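Local structure of succinyl-CoA ligase (ADP-forming) subunit alpha (Methanosaeta concilii, 6HXI) at residues K14-G19 with I42-N47; K69-A74 with M98-E103; V83-A88 with F149-T154. The protein belongs to the CoA-ligase family, binds coenzyme A, and carries a region related to the C-terminal domain of citrate synthase. One frame throughout, in Å; residues are numbered along the deposited sequence.

Contact 1 of 3, residues K14-G19 with I42-N47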
loop_
_atom_site.group_PDB
_atom_site.type_symbol
_atom_site.label_atom_id
_atom_site.label_comp_id
_atom_site.label_asym_id
_atom_site.label_seq_id
_atom_site.Cartn_x
_atom_site.Cartn_y
_atom_site.Cartn_z
ATOM N N LYS B 14 41.287 25.550 11.306
ATOM C CA LYS B 14 39.934 25.026 11.148
ATOM C C LYS B 14 39.161 26.011 10.260
ATOM O O LYS B 14 39.322 27.239 10.373
ATOM C CB LYS B 14 39.261 24.817 12.514
ATOM C CG LYS B 14 39.807 23.628 13.285
ATOM C CD LYS B 14 39.344 22.294 12.707
ATOM C CE LYS B 14 39.566 21.164 13.674
ATOM N NZ LYS B 14 38.797 19.958 13.283
ATOM N N ALA B 15 38.377 25.466 9.347
ATOM C CA ALA B 15 37.699 26.245 8.337
ATOM C C ALA B 15 36.240 25.864 8.113
ATOM O O ALA B 15 35.810 24.764 8.467
ATOM C CB ALA B 15 38.452 26.116 7.006
ATOM N N PHE B 16 35.501 26.787 7.467
ATOM C CA PHE B 16 34.155 26.576 6.985
ATOM C C PHE B 16 34.270 26.583 5.486
ATOM O O PHE B 16 35.066 27.333 4.927
ATOM C CB PHE B 16 33.215 27.708 7.394
ATOM C CG PHE B 16 33.017 27.923 8.876
ATOM C CD1 PHE B 16 32.554 26.892 9.690
ATOM C CD2 PHE B 16 33.199 29.177 9.438
ATOM C CE1 PHE B 16 32.311 27.106 11.049
ATOM C CE2 PHE B 16 32.993 29.383 10.803
ATOM C CZ PHE B 16 32.521 28.353 11.599
ATOM N N VAL B 17 33.513 25.728 4.834
ATOM C CA VAL B 17 33.432 25.714 3.389
ATOM C C VAL B 17 32.036 26.232 3.098
ATOM O O VAL B 17 31.057 25.580 3.464
ATOM C CB VAL B 17 33.698 24.308 2.769
ATOM C CG1 VAL B 17 33.391 24.306 1.262
ATOM C CG2 VAL B 17 35.129 23.858 3.023
ATOM N N TYR B 18 31.937 27.434 2.529
ATOM C CA TYR B 18 30.659 28.030 2.129
ATOM C C TYR B 18 30.365 27.534 0.708
ATOM O O TYR B 18 31.128 27.820 -0.232
ATOM C CB TYR B 18 30.698 29.583 2.165
ATOM C CG TYR B 18 29.328 30.178 1.929
ATOM C CD1 TYR B 18 28.805 30.279 0.644
ATOM C CD2 TYR B 18 28.513 30.550 2.998
ATOM C CE1 TYR B 18 27.520 30.744 0.424
ATOM C CE2 TYR B 18 27.225 31.035 2.786
ATOM C CZ TYR B 18 26.730 31.116 1.498
ATOM O OH TYR B 18 25.474 31.600 1.269
ATOM N N GLY B 19 29.266 26.801 0.574
ATOM C CA GLY B 19 28.830 26.233 -0.692
ATOM C C GLY B 19 29.008 24.735 -0.675
ATOM O O GLY B 19 30.034 24.245 -0.208
ATOM N N ILE B 42 38.269 21.133 8.338
ATOM C CA ILE B 42 36.921 21.650 8.145
ATOM C C ILE B 42 36.076 21.371 9.382
ATOM O O ILE B 42 35.860 20.208 9.720
ATOM C CB ILE B 42 36.257 21.033 6.881
ATOM C CG1 ILE B 42 37.062 21.351 5.595
ATOM C CG2 ILE B 42 34.776 21.432 6.769
ATOM C CD1 ILE B 42 36.628 20.498 4.354
ATOM N N SER B 43 35.575 22.435 10.020
ATOM C CA SER B 43 34.698 22.337 11.183
ATOM C C SER B 43 33.253 22.151 10.686
ATOM O O SER B 43 32.530 21.315 11.230
ATOM C CB SER B 43 34.810 23.595 12.042
ATOM O OG SER B 43 36.046 23.655 12.731
ATOM N N ALA B 44 32.830 22.927 9.645
ATOM C CA ALA B 44 31.469 22.833 9.102
ATOM C C ALA B 44 31.368 23.283 7.652
ATOM O O ALA B 44 32.241 23.990 7.134
ATOM C CB ALA B 44 30.484 23.647 9.958
ATOM N N ILE B 45 30.263 22.901 7.018
ATOM C CA ILE B 45 29.909 23.323 5.673
ATOM C C ILE B 45 28.774 24.321 5.837
ATOM O O ILE B 45 27.920 24.135 6.706
ATOM C CB ILE B 45 29.511 22.130 4.785
ATOM C CG1 ILE B 45 30.666 21.110 4.699
ATOM C CG2 ILE B 45 29.066 22.574 3.389
ATOM C CD1 ILE B 45 30.198 19.738 4.801
ATOM N N ILE B 46 28.764 25.381 5.023
ATOM C CA ILE B 46 27.660 26.318 5.058
ATOM C C ILE B 46 26.901 26.091 3.742
ATOM O O ILE B 46 27.465 26.262 2.663
ATOM C CB ILE B 46 28.088 27.797 5.346
ATOM C CG1 ILE B 46 28.977 27.874 6.619
ATOM C CG2 ILE B 46 26.847 28.688 5.503
ATOM C CD1 ILE B 46 29.827 29.089 6.726
ATOM N N ASN B 47 25.679 25.568 3.841
ATOM C CA ASN B 47 24.830 25.264 2.709
ATOM C C ASN B 47 23.557 26.125 2.818
ATOM O O ASN B 47 22.690 25.857 3.659
ATOM C CB ASN B 47 24.518 23.769 2.651
ATOM C CG ASN B 47 23.792 23.311 1.402
ATOM O OD1 ASN B 47 23.294 24.096 0.597
ATOM N ND2 ASN B 47 23.684 22.015 1.235
HETATM O O HOH W 1 35.840 21.295 14.433
#
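Val17 is bonded to the neighbouring strand through both of its backbone polar atoms: its N donates to Ala44 O (3.2 Å) and its O accepts from Ile46 N (2.8 Å). Two more bonds complete the pairing, Gly19 N to Ile46 O at 2.8 Å, with an N-H...O angle of 170°, and Ser43 N to Ala15 O at 2.8 Å. The strand axes run 28° apart in the same direction, which makes the pair parallel. Ala15 pairs with Ile42 but Phe16 with Ala44, so Ser43 is the extra residue of a beta bulge.

Ile46 reaches two residues of the other strand on one face. With CG1 beside its backbone N (chi1 -52°), its CD1 turns to Phe16 CB, 3.7 Å away, while CG2 meets Tyr18 CD2 at 3.5 Å, the two side chains crossing at about a right angle. Ile46 O also lies over one face of the Tyr18 ring. Ala44 CB sits at the edge of the Phe16 ring, 3.9 Å from CD1. On the other face, Val17 CG2 touches Ile42 CD1 at 3.9 Å.

Further out, Ser43 OG packs along the aliphatic part of Lys14 and shares a water with it, weakly on the lysine side; Lys14 NZ bonds more directly to Pro40 O and Ser39 OG. Helix 22-34 links the strands as a beta-alpha-beta crossover, and helix 71-77 covers the Phe16, Tyr18 and Ile46 face. Backbone bonding thus sets the strand spacing here, while apolar side chains pack on both faces and the side chains joined by water, Lys14 and Ser43, lie at the bulged end.

Contact 2 of 3, residues K69-A74 with M98-E103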
loop_
_atom_site.group_PDB
_atom_site.type_symbol
_atom_site.label_atom_id
_atom_site.label_comp_id
_atom_site.label_asym_id
_atom_site.label_seq_id
_atom_site.Cartn_x
_atom_site.Cartn_y
_atom_site.Cartn_z
ATOM N N LYS B 69 22.931 26.382 7.589
ATOM C CA LYS B 69 22.285 27.223 6.578
ATOM C C LYS B 69 22.930 28.606 6.461
ATOM O O LYS B 69 22.928 29.182 5.368
ATOM C CB LYS B 69 20.784 27.378 6.887
ATOM C CG LYS B 69 19.864 26.602 5.949
ATOM C CD LYS B 69 18.486 27.255 5.859
ATOM C CE LYS B 69 17.733 26.821 4.618
ATOM N NZ LYS B 69 16.475 27.585 4.415
ATOM N N THR B 70 23.442 29.162 7.590
ATOM C CA THR B 70 24.028 30.515 7.626
ATOM C C THR B 70 25.439 30.556 8.242
ATOM O O THR B 70 25.826 29.666 9.000
ATOM C CB THR B 70 23.092 31.525 8.372
ATOM O OG1 THR B 70 23.177 31.316 9.788
ATOM C CG2 THR B 70 21.629 31.461 7.924
ATOM N N ILE B 71 26.179 31.631 7.927
ATOM C CA ILE B 71 27.519 31.917 8.450
ATOM C C ILE B 71 27.446 32.226 9.971
ATOM O O ILE B 71 28.195 31.577 10.700
ATOM C CB ILE B 71 28.247 32.996 7.632
ATOM C CG1 ILE B 71 28.521 32.512 6.199
ATOM C CG2 ILE B 71 29.547 33.452 8.332
ATOM C CD1 ILE B 71 28.720 33.669 5.135
ATOM N N PRO B 72 26.555 33.135 10.486
ATOM C CA PRO B 72 26.483 33.350 11.947
ATOM C C PRO B 72 26.163 32.098 12.777
ATOM O O PRO B 72 26.655 31.988 13.894
ATOM C CB PRO B 72 25.375 34.401 12.095
ATOM C CG PRO B 72 25.346 35.098 10.792
ATOM C CD PRO B 72 25.605 34.024 9.790
ATOM N N LEU B 73 25.342 31.170 12.255
ATOM C CA LEU B 73 24.997 29.944 12.991
ATOM C C LEU B 73 26.191 28.998 13.086
ATOM O O LEU B 73 26.429 28.419 14.153
ATOM C CB LEU B 73 23.789 29.225 12.388
ATOM C CG LEU B 73 22.417 29.783 12.757
ATOM C CD1 LEU B 73 21.354 29.244 11.834
ATOM C CD2 LEU B 73 22.046 29.454 14.198
ATOM N N ALA B 74 26.960 28.877 11.994
ATOM C CA ALA B 74 28.163 28.039 11.953
ATOM C C ALA B 74 29.229 28.626 12.855
ATOM O O ALA B 74 29.810 27.888 13.647
ATOM C CB ALA B 74 28.684 27.910 10.532
ATOM N N MET B 98 31.234 39.593 2.966
ATOM C CA MET B 98 30.971 40.697 3.864
ATOM C C MET B 98 30.387 40.199 5.179
ATOM O O MET B 98 30.844 40.627 6.245
ATOM C CB MET B 98 30.107 41.776 3.190
ATOM C CG MET B 98 30.841 42.550 2.084
ATOM S SD MET B 98 32.225 43.555 2.669
ATOM C CE MET B 98 31.324 44.918 3.489
ATOM N N GLU B 99 29.450 39.236 5.106
ATOM C CA GLU B 99 28.867 38.615 6.302
ATOM C C GLU B 99 29.933 37.849 7.111
ATOM O O GLU B 99 29.992 38.000 8.324
ATOM C CB GLU B 99 27.687 37.713 5.921
ATOM C CG GLU B 99 26.784 37.359 7.091
ATOM C CD GLU B 99 25.573 36.513 6.740
ATOM O OE1 GLU B 99 24.643 36.435 7.577
ATOM O OE2 GLU B 99 25.545 35.942 5.623
ATOM N N ALA B 100 30.798 37.072 6.441
ATOM C CA ALA B 100 31.874 36.350 7.118
ATOM C C ALA B 100 32.881 37.312 7.780
ATOM O O ALA B 100 33.326 37.039 8.900
ATOM C CB ALA B 100 32.587 35.437 6.140
ATOM N N LEU B 101 33.229 38.444 7.094
ATOM C CA LEU B 101 34.175 39.455 7.607
ATOM C C LEU B 101 33.615 40.170 8.863
ATOM O O LEU B 101 34.376 40.550 9.750
ATOM C CB LEU B 101 34.560 40.487 6.512
ATOM C CG LEU B 101 35.460 40.025 5.337
ATOM C CD1 LEU B 101 35.588 41.120 4.279
ATOM C CD2 LEU B 101 36.869 39.628 5.800
ATOM N N LYS B 102 32.294 40.317 8.944
ATOM C CA LYS B 102 31.607 40.922 10.088
ATOM C C LYS B 102 31.607 39.992 11.329
ATOM O O LYS B 102 31.384 40.465 12.440
ATOM C CB LYS B 102 30.192 41.407 9.703
ATOM C CG LYS B 102 30.228 42.688 8.858
ATOM C CD LYS B 102 29.008 42.852 7.952
ATOM C CE LYS B 102 29.224 43.916 6.891
ATOM N NZ LYS B 102 28.080 44.000 5.938
ATOM N N GLU B 103 31.894 38.689 11.135
ATOM C CA GLU B 103 32.005 37.700 12.213
ATOM C C GLU B 103 33.337 37.897 12.921
ATOM O O GLU B 103 34.377 37.871 12.261
ATOM C CB GLU B 103 31.929 36.255 11.670
ATOM C CG GLU B 103 30.545 35.800 11.263
ATOM C CD GLU B 103 29.481 35.846 12.343
ATOM O OE1 GLU B 103 29.771 35.460 13.501
ATOM O OE2 GLU B 103 28.355 36.294 12.026
HETATM O O HOH W 2 24.930 33.191 5.700
HETATM O O HOH W 3 27.953 34.152 15.207
#
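The carboxylates of Glu103 and Glu99 meet the pyrrolidine ring of Pro72 from different directions. Glu103 OE2 stands above the ring, 3.5 Å from Pro72 CG and similarly close to CB and CA; Glu99 OE1 comes instead beside the CD-CG bond, 3.4 Å from Pro72 CD. Different torsions bring the two acids there: Glu99 reaches across with CG anti to its backbone N (chi1 -163°) and the chain extended, whereas Glu103 folds back at chi2 (-58°).

Beneath the acids, Ile71 supplies the apolar contact. Its CG2 lies 3.9 Å from Ala100 CA and equally near Glu103 CG, and its CD1 approaches Glu99 OE2.

Direct bonding between the segments is replaced by two water bridges. One water accepts from Ile71 N (3.0 Å) and donates to Glu99 OE2 (2.8 Å); the other donates to both Pro72 O and Glu103 OE1. The first bridge places the Glu99 carboxylate close to the first turn of helix 71-77, where a negative charge would be expected to suit the helix dipole. Thr70 is the N-cap of that helix, its OG1 accepting from Leu73 N at 3.3 Å.

Inward from this seam, Ile71 packs on Ile46, Tyr18 and Met84, and Ala100 on Met84 too, so helices 71-77 and 93-102 lie side by side over the sheet, with helix 118-130 next to Met98 and Leu101.

Contact 3 of 3, residues V83-A88 with F149-T154. With COA (coenzyme A), chain G.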
loop_
_atom_site.group_PDB
_atom_site.type_symbol
_atom_site.label_atom_id
_atom_site.label_comp_id
_atom_site.label_asym_id
_atom_site.label_seq_id
_atom_site.Cartn_x
_atom_site.Cartn_y
_atom_site.Cartn_z
ATOM N N VAL B 83 38.887 30.527 9.242
ATOM C CA VAL B 83 38.974 30.587 7.794
ATOM C C VAL B 83 37.624 30.241 7.163
ATOM O O VAL B 83 37.000 29.276 7.594
ATOM C CB VAL B 83 40.089 29.644 7.264
ATOM C CG1 VAL B 83 40.137 29.643 5.737
ATOM C CG2 VAL B 83 41.447 30.015 7.838
ATOM N N MET B 84 37.205 30.995 6.116
ATOM C CA MET B 84 36.063 30.618 5.293
ATOM C C MET B 84 36.501 30.469 3.834
ATOM O O MET B 84 37.065 31.403 3.263
ATOM C CB MET B 84 34.863 31.571 5.399
ATOM C CG MET B 84 33.647 31.016 4.644
ATOM S SD MET B 84 32.123 31.943 4.853
ATOM C CE MET B 84 32.117 32.968 3.353
ATOM N N VAL B 85 36.236 29.278 3.230
ATOM C CA VAL B 85 36.494 28.975 1.816
ATOM C C VAL B 85 35.161 29.218 1.156
ATOM O O VAL B 85 34.212 28.464 1.394
ATOM C CB VAL B 85 37.053 27.543 1.591
ATOM C CG1 VAL B 85 37.334 27.292 0.115
ATOM C CG2 VAL B 85 38.312 27.291 2.440
ATOM N N ASN B 86 35.046 30.356 0.427
ATOM C CA ASN B 86 33.807 30.831 -0.167
ATOM C C ASN B 86 33.630 30.432 -1.621
ATOM O O ASN B 86 34.242 31.031 -2.514
ATOM C CB ASN B 86 33.687 32.357 0.029
ATOM C CG ASN B 86 32.338 32.948 -0.332
ATOM O OD1 ASN B 86 31.423 32.257 -0.737
ATOM N ND2 ASN B 86 32.163 34.236 -0.129
ATOM N N PHE B 87 32.758 29.439 -1.864
ATOM C CA PHE B 87 32.425 28.962 -3.215
ATOM C C PHE B 87 31.123 29.545 -3.744
ATOM O O PHE B 87 30.550 28.986 -4.666
ATOM C CB PHE B 87 32.337 27.438 -3.268
ATOM C CG PHE B 87 33.664 26.741 -3.227
ATOM C CD1 PHE B 87 34.438 26.619 -4.377
ATOM C CD2 PHE B 87 34.096 26.103 -2.069
ATOM C CE1 PHE B 87 35.662 25.945 -4.348
ATOM C CE2 PHE B 87 35.319 25.426 -2.046
ATOM C CZ PHE B 87 36.112 25.386 -3.180
ATOM N N ALA B 88 30.662 30.673 -3.192
ATOM C CA ALA B 88 29.452 31.350 -3.691
ATOM C C ALA B 88 29.723 31.850 -5.114
ATOM O O ALA B 88 30.872 32.126 -5.446
ATOM C CB ALA B 88 29.110 32.528 -2.787
ATOM N N PHE B 149 47.635 22.989 5.542
ATOM C CA PHE B 149 46.271 23.343 5.126
ATOM C C PHE B 149 46.217 23.677 3.650
ATOM O O PHE B 149 47.149 24.285 3.119
ATOM C CB PHE B 149 45.768 24.570 5.945
ATOM C CG PHE B 149 44.359 25.046 5.678
ATOM C CD1 PHE B 149 43.280 24.496 6.363
ATOM C CD2 PHE B 149 44.112 26.061 4.761
ATOM C CE1 PHE B 149 41.970 24.943 6.120
ATOM C CE2 PHE B 149 42.797 26.492 4.502
ATOM C CZ PHE B 149 41.736 25.934 5.187
ATOM N N ARG B 150 45.082 23.349 3.010
ATOM C CA ARG B 150 44.847 23.712 1.616
ATOM C C ARG B 150 43.497 24.434 1.494
ATOM O O ARG B 150 42.525 24.052 2.162
ATOM C CB ARG B 150 44.929 22.479 0.690
ATOM C CG ARG B 150 43.588 21.930 0.239
ATOM C CD ARG B 150 43.667 20.531 -0.312
ATOM N NE ARG B 150 43.907 20.551 -1.737
ATOM C CZ ARG B 150 43.971 19.483 -2.511
ATOM N NH1 ARG B 150 44.249 19.608 -3.792
ATOM N NH2 ARG B 150 43.789 18.268 -2.000
ATOM N N ILE B 151 43.436 25.443 0.622
ATOM C CA ILE B 151 42.175 26.143 0.350
ATOM C C ILE B 151 41.476 25.408 -0.795
ATOM O O ILE B 151 41.994 25.419 -1.917
ATOM C CB ILE B 151 42.349 27.638 0.020
ATOM C CG1 ILE B 151 42.948 28.407 1.197
ATOM C CG2 ILE B 151 41.004 28.231 -0.400
ATOM C CD1 ILE B 151 43.628 29.731 0.773
ATOM N N GLY B 152 40.324 24.788 -0.499
ATOM C CA GLY B 152 39.495 24.089 -1.480
ATOM C C GLY B 152 40.238 23.175 -2.430
ATOM O O GLY B 152 40.879 22.206 -2.015
ATOM N N ASN B 153 40.206 23.523 -3.714
ATOM C CA ASN B 153 40.834 22.739 -4.786
ATOM C C ASN B 153 42.307 23.035 -5.027
ATOM O O ASN B 153 42.891 22.441 -5.939
ATOM C CB ASN B 153 40.066 22.933 -6.078
ATOM C CG ASN B 153 38.648 22.404 -6.011
ATOM O OD1 ASN B 153 38.419 21.232 -5.765
ATOM N ND2 ASN B 153 37.671 23.248 -6.324
ATOM N N THR B 154 42.923 23.940 -4.241
ATOM C CA THR B 154 44.339 24.284 -4.458
ATOM C C THR B 154 45.227 23.052 -4.506
ATOM O O THR B 154 45.214 22.244 -3.573
ATOM C CB THR B 154 44.825 25.280 -3.437
ATOM O OG1 THR B 154 43.953 26.401 -3.463
ATOM C CG2 THR B 154 46.261 25.726 -3.689
HETATM N N1A COA G . 16.050 27.230 -8.918
HETATM C C2A COA G . 16.538 28.474 -8.867
HETATM N N3A COA G . 17.817 28.872 -8.803
HETATM C C4A COA G . 18.647 27.819 -8.728
HETATM C C5A COA G . 18.291 26.482 -8.761
HETATM C C6A COA G . 16.919 26.191 -8.897
HETATM N N6A COA G . 16.439 24.957 -9.039
HETATM N N7A COA G . 19.400 25.675 -8.561
HETATM C C8A COA G . 20.386 26.525 -8.426
HETATM N N9A COA G . 20.005 27.841 -8.511
HETATM C C1B COA G . 20.848 29.027 -8.365
HETATM C C2B COA G . 21.633 29.121 -7.063
HETATM O O2B COA G . 20.820 29.632 -6.005
HETATM C C3B COA G . 22.736 30.102 -7.476
HETATM O O3B COA G . 22.273 31.470 -7.466
HETATM P P3B COA G . 23.232 32.726 -7.251
HETATM O O7A COA G . 24.330 32.613 -8.254
HETATM O O8A COA G . 22.371 33.924 -7.437
HETATM O O9A COA G . 23.696 32.654 -5.785
HETATM C C4B COA G . 22.961 29.803 -8.963
HETATM O O4B COA G . 21.816 29.039 -9.396
HETATM C C5B COA G . 24.234 29.064 -9.289
HETATM O O5B COA G . 24.374 27.992 -8.336
HETATM P P1A COA G . 25.820 27.634 -7.661
HETATM O O1A COA G . 25.871 26.299 -7.014
HETATM O O2A COA G . 26.327 28.756 -6.768
HETATM O O3A COA G . 26.631 27.644 -9.035
HETATM P P2A COA G . 28.046 27.228 -9.634
HETATM O O4A COA G . 27.993 25.833 -10.112
HETATM O O5A COA G . 28.282 28.181 -10.783
HETATM O O6A COA G . 29.145 27.416 -8.458
HETATM C CBP COA G . 31.348 28.461 -8.379
HETATM C CCP COA G . 29.835 28.661 -8.241
HETATM C CDP COA G . 32.034 29.807 -8.106
HETATM C CEP COA G . 31.869 27.413 -7.376
HETATM C CAP COA G . 31.655 27.982 -9.825
HETATM O OAP COA G . 30.961 28.761 -10.782
HETATM C C9P COA G . 33.124 27.893 -10.217
HETATM O O9P COA G . 33.792 26.912 -9.883
HETATM N N8P COA G . 33.620 28.912 -10.939
HETATM C C7P COA G . 35.026 29.012 -11.304
HETATM C C6P COA G . 35.686 30.198 -10.654
HETATM C C5P COA G . 37.118 30.375 -11.103
HETATM O O5P COA G . 37.477 30.011 -12.222
HETATM N N4P COA G . 37.952 30.916 -10.217
HETATM C C3P COA G . 39.383 31.055 -10.456
HETATM C C2P COA G . 40.148 29.776 -10.184
HETATM S S1P COA G . 41.901 30.219 -10.339
#
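Gly152 turns its CA to the edge of the Phe87 ring, 4.0 Å from CZ, at a point where the chain reverses. It is the second residue of a type II' beta turn from Ile151 to Thr154, with positive phi, and the lack of a side chain lets the ring come this near. Phe87 carries CG beside its backbone N (chi1 -74°), which sends the ring toward the turn. The same ring meets the coenzyme A methyl carbon CEP near its plane, beside CD1, so Phe87 spans from turn to ligand. Phe87 O lies 3.4 Å from coenzyme A CEP.

Next to Gly152, Asn153 ND2 approaches Phe87 CE1 at 3.9 Å, with the amide and ring planes 65° apart; the polar grip on this side chain is from Arg27 NH2 to its OD1. Two residues earlier on the strand, Val85 CG1 meets Ile151 CG2 at 3.8 Å, the side chains crossing at a slant, and touches the Gly152 backbone. Val83 CG1 meets Phe149 CZ at 4.1 Å, the two side chains coming from opposite directions.

The turn is stiffened from within. Ile151 O accepts from both Thr154 N and Thr154 OG1, the latter at 2.7 Å. Thr154 O is gripped side-on by Arg150 NE and NH1, each at 2.8 Å; both bonds are bent (137° at the hydrogen), and NH1 stands well out of the carbonyl plane. On the ligand side, Asn86 OD1 accepts from Ala88 N (3.0 Å) in an Asx turn, and Asn86 ND2 bonds to Thr96 and Thr97.

Helix 22-34 touches Phe87, Phe149 and Asn153, and Phe345 of the citrate lyase chain packs on Asn153. Between the segments the contact is wholly van der Waals; the hydrogen bonds of each are internal or go to other parts of the chain. Phe87 and Ala88 line the coenzyme A pocket while one edge of the Phe87 ring rests on Gly152, consistent with the turn backing that wall.

Overall arrangement
Contacts 1 and 3 are buried, while contact 2 is partly buried and lies further from the centre of the chain. Strands 15-18 and 83-86 are neighbours in one sheet, and Tyr18 bonds through its backbone to Val85 and Phe87, coupling contacts 1 and 3 directly. Contact 2 touches contact 1 where Ile71 and Ala74 of helix 71-77 pack on Ile46 and Phe16, and its helices 71-77 and 93-102 flank strand 83-86 in the chain; Met84 SD touches both Ile71 and Ala100. The chemistry follows position: strand-to-strand backbone bonds in contact 1, water bridges and carboxylates in contact 2, and apolar packing between two sheets, next to coenzyme A, in contact 3.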